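Local structure of succinate-semialdehyde dehydrogenase (Streptococcus pyogenes MGAS1882, 4OGD) at residues D93-K98 with F142-I147; Y116-S121 with H450-P455; L223-L228 with T444-E449; W418-E423 with R436-L441. The protein probably oxidises succinic semialdehyde to succinate with NADP+ as cofactor, as an aldehyde dehydrogenase. All coordinates share one frame; numbering follows the deposited sequence.

Contact 1. Residues D93-K98 with F142-I147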
loop_
_atom_site.group_PDB
_atom_site.type_symbol
_atom_site.label_atom_id
_atom_site.label_comp_id
_atom_site.label_asym_id
_atom_site.label_seq_id
_atom_site.Cartn_x
_atom_site.Cartn_y
_atom_site.Cartn_z
ATOM N N ASP A 93 23.964 -0.439 -7.441
ATOM C CA ASP A 93 24.656 0.829 -7.686
ATOM C C ASP A 93 23.661 1.982 -7.797
ATOM O O ASP A 93 23.914 3.072 -7.286
ATOM C CB ASP A 93 25.525 0.755 -8.945
ATOM C CG ASP A 93 26.862 0.066 -8.711
ATOM O OD1 ASP A 93 27.400 0.103 -7.573
ATOM O OD2 ASP A 93 27.379 -0.514 -9.690
ATOM N N TYR A 94 22.522 1.738 -8.453
ATOM C CA TYR A 94 21.481 2.753 -8.595
ATOM C C TYR A 94 21.023 3.304 -7.245
ATOM O O TYR A 94 21.049 4.508 -7.022
ATOM C CB TYR A 94 20.294 2.164 -9.360
ATOM C CG TYR A 94 19.075 3.062 -9.523
ATOM C CD1 TYR A 94 17.959 2.894 -8.717
ATOM C CD2 TYR A 94 19.029 4.038 -10.517
ATOM C CE1 TYR A 94 16.839 3.689 -8.872
ATOM C CE2 TYR A 94 17.912 4.838 -10.683
ATOM C CZ TYR A 94 16.817 4.656 -9.859
ATOM O OH TYR A 94 15.713 5.451 -10.037
ATOM N N TYR A 95 20.615 2.428 -6.334
ATOM C CA TYR A 95 20.067 2.913 -5.071
ATOM C C TYR A 95 21.134 3.538 -4.173
ATOM O O TYR A 95 20.857 4.475 -3.433
ATOM C CB TYR A 95 19.270 1.813 -4.361
ATOM C CG TYR A 95 17.890 1.679 -4.961
ATOM C CD1 TYR A 95 16.955 2.698 -4.807
ATOM C CD2 TYR A 95 17.528 0.553 -5.694
ATOM C CE1 TYR A 95 15.696 2.601 -5.358
ATOM C CE2 TYR A 95 16.269 0.444 -6.255
ATOM C CZ TYR A 95 15.359 1.472 -6.084
ATOM O OH TYR A 95 14.095 1.392 -6.631
ATOM N N ALA A 96 22.359 3.037 -4.260
ATOM C CA ALA A 96 23.457 3.688 -3.550
ATOM C C ALA A 96 23.725 5.088 -4.114
ATOM O O ALA A 96 23.974 6.040 -3.359
ATOM C CB ALA A 96 24.709 2.825 -3.592
ATOM N N ASP A 97 23.673 5.220 -5.440
ATOM C CA ASP A 97 23.918 6.512 -6.081
ATOM C C ASP A 97 22.793 7.500 -5.831
ATOM O O ASP A 97 23.033 8.698 -5.688
ATOM C CB ASP A 97 24.123 6.356 -7.590
ATOM C CG ASP A 97 25.503 5.833 -7.948
ATOM O OD1 ASP A 97 26.416 5.895 -7.102
ATOM O OD2 ASP A 97 25.673 5.374 -9.096
ATOM N N LYS A 98 21.565 6.991 -5.779
ATOM C CA LYS A 98 20.391 7.845 -5.648
ATOM C C LYS A 98 20.013 8.119 -4.199
ATOM O O LYS A 98 19.088 8.882 -3.943
ATOM C CB LYS A 98 19.195 7.211 -6.358
ATOM C CG LYS A 98 19.275 7.199 -7.876
ATOM C CD LYS A 98 19.107 8.598 -8.444
ATOM C CE LYS A 98 19.276 8.590 -9.954
ATOM N NZ LYS A 98 19.089 9.949 -10.546
ATOM N N PHE A 142 15.790 -5.499 -1.521
ATOM C CA PHE A 142 16.882 -5.299 -0.577
ATOM C C PHE A 142 17.563 -3.939 -0.771
ATOM O O PHE A 142 17.815 -3.229 0.207
ATOM C CB PHE A 142 17.921 -6.423 -0.664
ATOM C CG PHE A 142 19.166 -6.132 0.119
ATOM C CD1 PHE A 142 19.141 -6.153 1.506
ATOM C CD2 PHE A 142 20.347 -5.800 -0.529
ATOM C CE1 PHE A 142 20.285 -5.860 2.244
ATOM C CE2 PHE A 142 21.491 -5.496 0.205
ATOM C CZ PHE A 142 21.458 -5.533 1.580
ATOM N N ALA A 143 17.880 -3.585 -2.016
ATOM C CA ALA A 143 18.634 -2.350 -2.264
ATOM C C ALA A 143 17.958 -1.102 -1.671
ATOM O O ALA A 143 18.588 -0.373 -0.899
ATOM C CB ALA A 143 18.948 -2.165 -3.760
ATOM N N PRO A 144 16.672 -0.857 -2.002
ATOM C CA PRO A 144 16.079 0.358 -1.423
ATOM C C PRO A 144 15.850 0.286 0.090
ATOM O O PRO A 144 16.044 1.278 0.792
ATOM C CB PRO A 144 14.741 0.485 -2.168
ATOM C CG PRO A 144 14.417 -0.918 -2.590
ATOM C CD PRO A 144 15.748 -1.520 -2.945
ATOM N N ASN A 145 15.443 -0.866 0.606
ATOM C CA ASN A 145 15.238 -0.966 2.040
ATOM C C ASN A 145 16.530 -0.843 2.846
ATOM O O ASN A 145 16.547 -0.233 3.915
ATOM C CB ASN A 145 14.452 -2.233 2.397
ATOM C CG ASN A 145 12.969 -2.092 2.072
ATOM O OD1 ASN A 145 12.252 -1.343 2.734
ATOM N ND2 ASN A 145 12.512 -2.797 1.039
ATOM N N PHE A 146 17.613 -1.405 2.325
ATOM C CA PHE A 146 18.904 -1.297 2.986
ATOM C C PHE A 146 19.330 0.168 3.056
ATOM O O PHE A 146 19.796 0.648 4.099
ATOM C CB PHE A 146 19.929 -2.132 2.225
ATOM C CG PHE A 146 21.311 -2.107 2.819
ATOM C CD1 PHE A 146 21.536 -2.546 4.117
ATOM C CD2 PHE A 146 22.390 -1.676 2.058
ATOM C CE1 PHE A 146 22.815 -2.535 4.657
ATOM C CE2 PHE A 146 23.671 -1.664 2.589
ATOM C CZ PHE A 146 23.880 -2.091 3.891
ATOM N N ILE A 147 19.153 0.889 1.952
ATOM C CA ILE A 147 19.492 2.308 1.919
ATOM C C ILE A 147 18.713 3.146 2.962
ATOM O O ILE A 147 19.314 3.924 3.703
ATOM C CB ILE A 147 19.351 2.893 0.496
ATOM C CG1 ILE A 147 20.449 2.326 -0.414
ATOM C CG2 ILE A 147 19.411 4.410 0.529
ATOM C CD1 ILE A 147 21.870 2.602 0.094
#
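Tyr-95 offers one face of its ring to Pro-144, and the tight part of this buried contact is built round that ring. Pro-144 CB stands 4.0 Å from the centroid of the Tyr-95 ring, only 12° off the normal, a CH-pi contact, while Pro-144 CD sits over the same face near the CD2 side. Ala-143 CB presses in obliquely, 3.6 Å from Tyr-95 CD2. Against the opposite face leans Tyr-94 CD1, so the ring is clamped between its chain neighbour and the proline. Its hydroxyl hydrogen-bonds the carbonyl oxygen of Ser-439, in a loop outside both helices. Segments 93-98 and 142-147, on helices 78-103 and 136-148, run roughly parallel, their axes 8.9 Å apart at a crossing angle of -28°. Helix 136-148 connects the parallel strands 124-128 and 152-155 in a beta-alpha-beta crossover of the Rossmann-type sheet, and it kinks where the nitrogen of Pro-144 cannot bond to the preceding turn. One turn on, Ile-147 packs on backbone rather than on a ring, its CG1 3.7 Å from Tyr-95 O. The far flank of helix 78-103 carries exposed Asp-97, and the end of Lys-98 leads away to a salt bridge with Glu-109 of the second subunit.

Contact 2. Residues Y116-S121 with H450-P455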
loop_
_atom_site.group_PDB
_atom_site.type_symbol
_atom_site.label_atom_id
_atom_site.label_comp_id
_atom_site.label_asym_id
_atom_site.label_seq_id
_atom_site.Cartn_x
_atom_site.Cartn_y
_atom_site.Cartn_z
ATOM N N TYR A 116 7.123 20.293 6.030
ATOM C CA TYR A 116 7.891 19.375 5.188
ATOM C C TYR A 116 7.634 17.953 5.653
ATOM O O TYR A 116 7.042 17.735 6.702
ATOM C CB TYR A 116 9.393 19.683 5.245
ATOM C CG TYR A 116 9.998 19.624 6.631
ATOM C CD1 TYR A 116 10.650 18.480 7.077
ATOM C CD2 TYR A 116 9.929 20.722 7.486
ATOM C CE1 TYR A 116 11.217 18.428 8.348
ATOM C CE2 TYR A 116 10.492 20.679 8.749
ATOM C CZ TYR A 116 11.131 19.535 9.175
ATOM O OH TYR A 116 11.688 19.499 10.437
ATOM N N TYR A 117 8.067 16.972 4.876
ATOM C CA TYR A 117 8.054 15.624 5.417
ATOM C C TYR A 117 9.375 14.920 5.209
ATOM O O TYR A 117 10.055 15.127 4.204
ATOM C CB TYR A 117 6.857 14.792 4.920
ATOM C CG TYR A 117 6.871 14.362 3.464
ATOM C CD1 TYR A 117 7.509 13.189 3.076
ATOM C CD2 TYR A 117 6.194 15.093 2.498
ATOM C CE1 TYR A 117 7.500 12.772 1.757
ATOM C CE2 TYR A 117 6.177 14.675 1.165
ATOM C CZ TYR A 117 6.843 13.514 0.813
ATOM O OH TYR A 117 6.841 13.074 -0.498
ATOM N N LEU A 118 9.731 14.106 6.192
ATOM C CA LEU A 118 10.944 13.314 6.131
ATOM C C LEU A 118 10.607 11.948 5.562
ATOM O O LEU A 118 9.441 11.542 5.553
ATOM C CB LEU A 118 11.536 13.172 7.533
ATOM C CG LEU A 118 11.832 14.508 8.220
ATOM C CD1 LEU A 118 12.212 14.282 9.668
ATOM C CD2 LEU A 118 12.948 15.251 7.492
ATOM N N LYS A 119 11.621 11.249 5.061
ATOM C CA LYS A 119 11.443 9.870 4.631
ATOM C C LYS A 119 12.294 9.006 5.531
ATOM O O LYS A 119 13.521 9.009 5.438
ATOM C CB LYS A 119 11.823 9.698 3.162
ATOM C CG LYS A 119 10.848 10.372 2.216
ATOM C CD LYS A 119 11.372 10.418 0.786
ATOM C CE LYS A 119 10.346 11.068 -0.127
ATOM N NZ LYS A 119 10.867 11.287 -1.514
ATOM N N GLN A 120 11.640 8.284 6.431
ATOM C CA GLN A 120 12.356 7.593 7.491
ATOM C C GLN A 120 12.148 6.092 7.438
ATOM O O GLN A 120 11.142 5.609 6.901
ATOM C CB GLN A 120 11.908 8.140 8.853
ATOM C CG GLN A 120 12.217 9.624 9.028
ATOM C CD GLN A 120 11.867 10.127 10.401
ATOM O OE1 GLN A 120 10.739 9.969 10.855
ATOM N NE2 GLN A 120 12.843 10.716 11.086
ATOM N N SER A 121 13.103 5.348 7.987
ATOM C CA SER A 121 12.933 3.906 8.124
ATOM C C SER A 121 11.798 3.602 9.088
ATOM O O SER A 121 11.413 4.446 9.906
ATOM C CB SER A 121 14.218 3.257 8.634
ATOM O OG SER A 121 14.536 3.762 9.924
ATOM N N HIS A 450 7.043 11.292 7.117
ATOM C CA HIS A 450 6.796 11.872 8.435
ATOM C C HIS A 450 6.653 13.381 8.315
ATOM O O HIS A 450 7.636 14.083 8.059
ATOM C CB HIS A 450 7.983 11.509 9.338
ATOM C CG HIS A 450 7.880 12.003 10.751
ATOM N ND1 HIS A 450 8.788 11.624 11.718
ATOM C CD2 HIS A 450 7.010 12.844 11.363
ATOM C CE1 HIS A 450 8.483 12.209 12.862
ATOM N NE2 HIS A 450 7.402 12.945 12.678
ATOM N N LEU A 451 5.427 13.871 8.493
ATOM C CA LEU A 451 5.128 15.296 8.403
ATOM C C LEU A 451 5.645 16.029 9.630
ATOM O O LEU A 451 5.429 15.580 10.753
ATOM C CB LEU A 451 3.613 15.512 8.310
ATOM C CG LEU A 451 3.103 16.941 8.497
ATOM C CD1 LEU A 451 3.510 17.809 7.314
ATOM C CD2 LEU A 451 1.583 16.922 8.642
ATOM N N ILE A 452 6.333 17.147 9.399
ATOM C CA ILE A 452 6.665 18.099 10.461
ATOM C C ILE A 452 6.015 19.431 10.117
ATOM O O ILE A 452 6.247 19.989 9.037
ATOM C CB ILE A 452 8.182 18.311 10.591
ATOM C CG1 ILE A 452 8.911 16.970 10.623
ATOM C CG2 ILE A 452 8.486 19.156 11.835
ATOM C CD1 ILE A 452 8.667 16.193 11.868
ATOM N N TYR A 453 5.200 19.952 11.027
ATOM C CA TYR A 453 4.413 21.146 10.734
ATOM C C TYR A 453 4.532 22.193 11.831
ATOM O O TYR A 453 4.352 21.884 13.007
ATOM C CB TYR A 453 2.941 20.782 10.541
ATOM C CG TYR A 453 2.059 21.980 10.277
ATOM C CD1 TYR A 453 2.181 22.701 9.100
ATOM C CD2 TYR A 453 1.110 22.391 11.202
ATOM C CE1 TYR A 453 1.385 23.800 8.846
ATOM C CE2 TYR A 453 0.305 23.496 10.957
ATOM C CZ TYR A 453 0.446 24.192 9.775
ATOM O OH TYR A 453 -0.349 25.293 9.523
ATOM N N ILE A 454 4.855 23.424 11.428
ATOM C CA ILE A 454 4.941 24.552 12.352
ATOM C C ILE A 454 3.977 25.638 11.901
ATOM O O ILE A 454 4.247 26.352 10.932
ATOM C CB ILE A 454 6.355 25.150 12.409
ATOM C CG1 ILE A 454 7.404 24.051 12.617
ATOM C CG2 ILE A 454 6.422 26.204 13.506
ATOM C CD1 ILE A 454 8.850 24.568 12.721
ATOM N N PRO A 455 2.837 25.766 12.595
ATOM C CA PRO A 455 1.860 26.775 12.177
ATOM C C PRO A 455 2.363 28.195 12.407
ATOM O O PRO A 455 3.180 28.431 13.300
ATOM C CB PRO A 455 0.661 26.495 13.085
ATOM C CG PRO A 455 1.255 25.857 14.303
ATOM C CD PRO A 455 2.391 25.016 13.784
#
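Gln-120 OE1 accepts from His-450 ND1 at 2.7 Å, the one side-chain hydrogen bond between these strands. The oxygen lies in the plane of the imidazole, whereas the donor stands 38° above the plane of the amide carbonyl; the two flat groups are turned 51° apart. Further along, the Tyr-116 ring lies alongside Ile-452, whose CB is 3.8 Å from the ring centroid, over one face. A chi1 of 58° sets CG between the tyrosine's own N and carbonyl carbon, which brings the ring alongside the isoleucine. Behind these side chains, antiparallel backbone pairing sets the register. Tyr-116 with Ile-452 and Leu-118 with His-450 are hydrogen-bonded pairs; Tyr-117 with Leu-451 is the non-hydrogen-bonded pair between them. The bond from Ile-452 N to Tyr-116 O is short, 2.8 Å, and nearly straight. Farther out, Ala-405 O of the second subunit accepts from Gln-120 NE2, and Ser-412 OG of that subunit hydrogen-bonds His-450 NE2, helping to fix both flat groups. Strand 113-120 is the middle strand of a small antiparallel sheet, with 106-107 on its other side, while 448-455 pairs in parallel with a strand of the second subunit and carries the sheet across the dimer interface.

Contact 3. Residues L223-L228 with T444-E449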
loop_
_atom_site.group_PDB
_atom_site.type_symbol
_atom_site.label_atom_id
_atom_site.label_comp_id
_atom_site.label_asym_id
_atom_site.label_seq_id
_atom_site.Cartn_x
_atom_site.Cartn_y
_atom_site.Cartn_z
ATOM N N LEU A 223 -2.294 -5.844 10.534
ATOM C CA LEU A 223 -2.153 -4.433 10.193
ATOM C C LEU A 223 -0.818 -4.110 9.537
ATOM O O LEU A 223 -0.322 -2.999 9.678
ATOM C CB LEU A 223 -2.353 -3.541 11.427
ATOM C CG LEU A 223 -3.646 -3.775 12.203
ATOM C CD1 LEU A 223 -3.648 -2.952 13.480
ATOM C CD2 LEU A 223 -4.852 -3.437 11.347
ATOM N N LYS A 224 -0.245 -5.075 8.820
ATOM C CA LYS A 224 1.037 -4.849 8.148
ATOM C C LYS A 224 0.852 -4.427 6.686
ATOM O O LYS A 224 0.104 -5.059 5.944
ATOM C CB LYS A 224 1.916 -6.104 8.220
ATOM C CG LYS A 224 2.171 -6.602 9.644
ATOM C CD LYS A 224 2.885 -5.543 10.470
ATOM C CE LYS A 224 2.815 -5.846 11.972
ATOM N NZ LYS A 224 3.654 -7.006 12.401
ATOM N N LYS A 225 1.545 -3.360 6.289
ATOM C CA LYS A 225 1.546 -2.891 4.899
ATOM C C LYS A 225 2.171 -3.941 3.985
ATOM O O LYS A 225 3.123 -4.635 4.370
ATOM C CB LYS A 225 2.349 -1.590 4.812
ATOM C CG LYS A 225 2.193 -0.805 3.513
ATOM C CD LYS A 225 3.081 0.431 3.554
ATOM C CE LYS A 225 2.649 1.458 2.523
ATOM N NZ LYS A 225 3.435 2.721 2.637
ATOM N N THR A 226 1.626 -4.071 2.775
ATOM C CA THR A 226 2.196 -4.978 1.785
ATOM C C THR A 226 2.398 -4.318 0.436
ATOM O O THR A 226 1.743 -3.324 0.108
ATOM C CB THR A 226 1.291 -6.187 1.523
ATOM O OG1 THR A 226 -0.037 -5.727 1.227
ATOM C CG2 THR A 226 1.253 -7.107 2.731
ATOM N N THR A 227 3.315 -4.889 -0.340
ATOM C CA THR A 227 3.302 -4.731 -1.791
ATOM C C THR A 227 3.257 -6.139 -2.368
ATOM O O THR A 227 3.822 -7.073 -1.782
ATOM C CB THR A 227 4.551 -4.018 -2.318
ATOM O OG1 THR A 227 5.723 -4.732 -1.897
ATOM C CG2 THR A 227 4.599 -2.585 -1.810
ATOM N N LEU A 228 2.580 -6.295 -3.501
ATOM C CA LEU A 228 2.457 -7.597 -4.152
ATOM C C LEU A 228 2.838 -7.500 -5.619
ATOM O O LEU A 228 2.246 -6.729 -6.377
ATOM C CB LEU A 228 1.021 -8.126 -4.064
ATOM C CG LEU A 228 0.450 -8.439 -2.682
ATOM C CD1 LEU A 228 -0.958 -8.986 -2.825
ATOM C CD2 LEU A 228 1.342 -9.422 -1.929
ATOM N N THR A 444 9.911 4.149 -1.738
ATOM C CA THR A 444 9.132 4.646 -0.597
ATOM C C THR A 444 8.115 3.674 -0.005
ATOM O O THR A 444 7.385 4.042 0.913
ATOM C CB THR A 444 8.415 5.951 -0.941
ATOM O OG1 THR A 444 7.681 5.764 -2.151
ATOM C CG2 THR A 444 9.422 7.087 -1.120
ATOM N N SER A 445 8.077 2.442 -0.498
ATOM C CA SER A 445 7.024 1.511 -0.096
ATOM C C SER A 445 6.942 1.309 1.407
ATOM O O SER A 445 5.843 1.264 1.964
ATOM C CB SER A 445 7.208 0.157 -0.770
ATOM O OG SER A 445 7.121 0.301 -2.171
ATOM N N PHE A 446 8.096 1.193 2.057
ATOM C CA PHE A 446 8.124 0.966 3.499
ATOM C C PHE A 446 8.850 2.070 4.255
ATOM O O PHE A 446 9.491 1.837 5.292
ATOM C CB PHE A 446 8.663 -0.435 3.806
ATOM C CG PHE A 446 7.881 -1.524 3.125
ATOM C CD1 PHE A 446 6.632 -1.896 3.604
ATOM C CD2 PHE A 446 8.373 -2.139 1.981
ATOM C CE1 PHE A 446 5.903 -2.882 2.982
ATOM C CE2 PHE A 446 7.645 -3.133 1.339
ATOM C CZ PHE A 446 6.403 -3.504 1.838
ATOM N N VAL A 447 8.727 3.287 3.735
ATOM C CA VAL A 447 9.242 4.450 4.446
ATOM C C VAL A 447 8.108 5.177 5.141
ATOM O O VAL A 447 6.962 5.176 4.672
ATOM C CB VAL A 447 10.003 5.441 3.527
ATOM C CG1 VAL A 447 11.002 4.710 2.639
ATOM C CG2 VAL A 447 9.048 6.279 2.715
ATOM N N ASN A 448 8.440 5.777 6.277
ATOM C CA ASN A 448 7.521 6.622 7.009
ATOM C C ASN A 448 7.680 8.014 6.436
ATOM O O ASN A 448 8.721 8.660 6.614
ATOM C CB ASN A 448 7.887 6.602 8.502
ATOM C CG ASN A 448 7.157 7.661 9.308
ATOM O OD1 ASN A 448 6.217 8.292 8.822
ATOM N ND2 ASN A 448 7.588 7.858 10.557
ATOM N N GLU A 449 6.657 8.457 5.725
ATOM C CA GLU A 449 6.601 9.834 5.250
ATOM C C GLU A 449 6.102 10.654 6.430
ATOM O O GLU A 449 4.913 10.676 6.737
ATOM C CB GLU A 449 5.701 9.941 4.017
ATOM C CG GLU A 449 6.308 9.236 2.793
ATOM C CD GLU A 449 5.279 8.578 1.886
ATOM O OE1 GLU A 449 4.366 7.894 2.396
ATOM O OE2 GLU A 449 5.384 8.734 0.646
HETATM O O HOH W 1 4.812 4.928 1.478
#
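Lys-225 reaches across to Ser-445, joining strand 225-229, in the Rossmann-type sheet, to a type I beta turn from Thr-444 to Val-447 that leads into strand 448-455. The lysine is stretched out: CG stands anti to the backbone N (chi1 -167°) and every later torsion is also extended, which carries Lys-225 NZ to 2.9 Å from Ser-445 O. That donor is tilted 30° from the carbonyl plane, with Lys-225 CD passing 3.3 Å from Ser-445 O on the way. Phe-446 reaches back from the turn, its chi1 of -56° placing CG beside its own nitrogen and turning the ring toward the strand. There its edge meets backbone, Phe-446 CE1 lying 3.6 Å from Lys-225 O, near the ring plane, and CZ comes close to Thr-227 OG1. Thr-227 sends its methyl to the turn, Thr-227 CG2 being 3.8 Å from Ser-445 OG. Strand 200-206 pairs with the lysine strand, and Phe-446 also touches Cys-204 on it; the Phe-446 carbonyl is held by Thr-122 and Asn-150. A water bridges the polar end: weakly bonded to Lys-225 NZ, it donates to Thr-444 O at 2.8 Å and to Glu-449 OE1 at 3.1 Å.

Contact 4. Residues W418-E423 with R436-L441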
loop_
_atom_site.group_PDB
_atom_site.type_symbol
_atom_site.label_atom_id
_atom_site.label_comp_id
_atom_site.label_asym_id
_atom_site.label_seq_id
_atom_site.Cartn_x
_atom_site.Cartn_y
_atom_site.Cartn_z
ATOM N N TRP A 418 9.294 -7.556 -22.708
ATOM C CA TRP A 418 9.568 -6.866 -21.447
ATOM C C TRP A 418 11.045 -6.554 -21.270
ATOM O O TRP A 418 11.915 -7.211 -21.847
ATOM C CB TRP A 418 9.085 -7.695 -20.253
ATOM C CG TRP A 418 10.025 -8.797 -19.900
ATOM C CD1 TRP A 418 10.227 -9.946 -20.600
ATOM C CD2 TRP A 418 10.907 -8.857 -18.763
ATOM N NE1 TRP A 418 11.172 -10.721 -19.975
ATOM C CE2 TRP A 418 11.607 -10.078 -18.847
ATOM C CE3 TRP A 418 11.164 -8.003 -17.685
ATOM C CZ2 TRP A 418 12.552 -10.469 -17.893
ATOM C CZ3 TRP A 418 12.098 -8.393 -16.733
ATOM C CH2 TRP A 418 12.787 -9.613 -16.850
ATOM N N THR A 419 11.318 -5.524 -20.485
ATOM C CA THR A 419 12.632 -5.380 -19.889
ATOM C C THR A 419 12.464 -4.693 -18.558
ATOM O O THR A 419 11.383 -4.196 -18.231
ATOM C CB THR A 419 13.585 -4.577 -20.755
ATOM O OG1 THR A 419 14.906 -4.697 -20.216
ATOM C CG2 THR A 419 13.179 -3.118 -20.766
ATOM N N SER A 420 13.533 -4.680 -17.781
ATOM C CA SER A 420 13.525 -3.995 -16.505
ATOM C C SER A 420 14.861 -3.292 -16.370
ATOM O O SER A 420 15.889 -3.843 -16.767
ATOM C CB SER A 420 13.338 -5.003 -15.368
ATOM O OG SER A 420 13.436 -4.360 -14.105
ATOM N N LEU A 421 14.833 -2.073 -15.835
ATOM C CA LEU A 421 16.027 -1.277 -15.597
ATOM C C LEU A 421 15.810 -0.600 -14.251
ATOM O O LEU A 421 14.663 -0.400 -13.838
ATOM C CB LEU A 421 16.199 -0.229 -16.691
ATOM C CG LEU A 421 16.512 -0.767 -18.090
ATOM C CD1 LEU A 421 16.341 0.344 -19.115
ATOM C CD2 LEU A 421 17.929 -1.326 -18.116
ATOM N N PRO A 422 16.898 -0.244 -13.551
ATOM C CA PRO A 422 16.728 0.281 -12.192
ATOM C C PRO A 422 15.846 1.521 -12.130
ATOM O O PRO A 422 15.162 1.733 -11.120
ATOM C CB PRO A 422 18.157 0.633 -11.780
ATOM C CG PRO A 422 19.007 -0.334 -12.565
ATOM C CD PRO A 422 18.319 -0.436 -13.898
ATOM N N GLU A 423 15.838 2.307 -13.206
ATOM C CA GLU A 423 15.128 3.583 -13.227
ATOM C C GLU A 423 13.655 3.489 -13.652
ATOM O O GLU A 423 12.943 4.501 -13.674
ATOM C CB GLU A 423 15.866 4.567 -14.139
ATOM C CG GLU A 423 15.837 4.170 -15.612
ATOM C CD GLU A 423 17.055 3.381 -16.058
ATOM O OE1 GLU A 423 17.698 2.691 -15.230
ATOM O OE2 GLU A 423 17.372 3.450 -17.263
ATOM N N ARG A 436 4.739 -0.675 -6.507
ATOM C CA ARG A 436 5.727 -0.648 -7.576
ATOM C C ARG A 436 7.098 -0.905 -6.982
ATOM O O ARG A 436 7.375 -0.503 -5.848
ATOM C CB ARG A 436 5.718 0.708 -8.299
ATOM C CG ARG A 436 4.419 1.032 -9.032
ATOM C CD ARG A 436 4.296 0.149 -10.273
ATOM N NE ARG A 436 3.101 0.381 -11.094
ATOM C CZ ARG A 436 1.930 -0.234 -10.936
ATOM N NH1 ARG A 436 1.738 -1.098 -9.944
ATOM N NH2 ARG A 436 0.938 0.018 -11.779
ATOM N N GLU A 437 7.940 -1.596 -7.740
ATOM C CA GLU A 437 9.339 -1.788 -7.365
ATOM C C GLU A 437 10.249 -1.151 -8.409
ATOM O O GLU A 437 9.840 -0.952 -9.553
ATOM C CB GLU A 437 9.650 -3.279 -7.150
ATOM C CG GLU A 437 8.986 -3.809 -5.875
ATOM C CD GLU A 437 9.215 -5.284 -5.598
ATOM O OE1 GLU A 437 9.966 -5.963 -6.344
ATOM O OE2 GLU A 437 8.640 -5.770 -4.600
ATOM N N LEU A 438 11.477 -0.828 -8.001
ATOM C CA LEU A 438 12.423 -0.073 -8.835
ATOM C C LEU A 438 11.964 1.371 -9.085
ATOM O O LEU A 438 10.839 1.748 -8.725
ATOM C CB LEU A 438 12.774 -0.818 -10.141
ATOM C CG LEU A 438 13.425 -2.196 -9.938
ATOM C CD1 LEU A 438 13.671 -2.884 -11.277
ATOM C CD2 LEU A 438 14.733 -2.087 -9.142
ATOM N N SER A 439 12.850 2.172 -9.685
ATOM C CA SER A 439 12.691 3.634 -9.787
ATOM C C SER A 439 12.553 4.278 -8.409
ATOM O O SER A 439 12.776 3.626 -7.383
ATOM C CB SER A 439 11.519 4.033 -10.706
ATOM O OG SER A 439 10.267 3.999 -10.030
ATOM N N GLU A 440 12.191 5.555 -8.362
ATOM C CA GLU A 440 11.982 6.181 -7.064
ATOM C C GLU A 440 10.669 5.704 -6.448
ATOM O O GLU A 440 10.511 5.742 -5.232
ATOM C CB GLU A 440 12.019 7.711 -7.143
ATOM C CG GLU A 440 12.108 8.358 -5.746
ATOM C CD GLU A 440 12.299 9.863 -5.789
ATOM O OE1 GLU A 440 12.288 10.440 -6.897
ATOM O OE2 GLU A 440 12.464 10.466 -4.702
ATOM N N LEU A 441 9.733 5.258 -7.284
ATOM C CA LEU A 441 8.472 4.729 -6.762
ATOM C C LEU A 441 8.729 3.518 -5.872
ATOM O O LEU A 441 8.035 3.303 -4.879
ATOM C CB LEU A 441 7.512 4.357 -7.895
ATOM C CG LEU A 441 7.015 5.503 -8.777
ATOM C CD1 LEU A 441 5.978 5.015 -9.791
ATOM C CD2 LEU A 441 6.438 6.641 -7.932
#
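Leu-438 points its side chain into segment 418-423, whose Pro-422 and Glu-423 turn theirs away, so leucine carbons meet mostly backbone oxygens. Leu-438 CB lies 3.6 Å from Pro-422 O, and the Leu-438 CD1 branch extends past Leu-421 O, 3.7 Å away, to the side of Ser-420. There Leu-438 CD1 is pressed close to Ser-420 OG, at 3.2 Å; this hydroxyl, anti to its own backbone nitrogen, is hydrogen-bonded to Tyr-136 OH. Leu-438 and Ser-439 both have positive phi, unusual for non-glycine residues, and in this bend Ser-439 N faces Pro-422 O. The bond from Ser-439 N to Pro-422 O, the one hydrogen bond between the two segments, is 2.8 Å, with an N-H...O angle of 155°. One loop follows strand 411-414 of the seven-stranded sheet, the other strand 433-434 at the edge of the Rossmann-type sheet, so the contact joins loops that follow strands of two different sheets. Ser-439 CB rests 3.3 Å from Glu-423 O. With chi1 at 83°, Ser-439 OG accepts from Leu-441 N at 3.1 Å, which makes an ST turn, and also donates to Leu-438 O at 2.7 Å. Helix 78-103 backs the junction through Ile-91, which touches Leu-438, and Glu-423 OE2 bonds Thr-110 of the second subunit.

How the contacts relate
Along the chain, contact 1 closes before contacts 3 and 4 open and alternates with contact 2; contact 4 is nested within contact 3, and contact 3 within contact 2. Contacts 1 and 4 are the nearest pair, their centres 12 Å apart, joined where helix 78-103 meets the two loops. Contacts 2 and 3 share strand 448-455, with centres 17 Å apart, and Gln-120 O probably bonds Asn-448 N between them. Contact 3 adjoins contact 1 through Asn-145 and Phe-446. The closing part of the chain, residues 418-455, thus touches helices 78-103 and 136-148, the Rossmann-type sheet and the small antiparallel sheet; all four contacts reach the second subunit, contact 1 only through Lys-98.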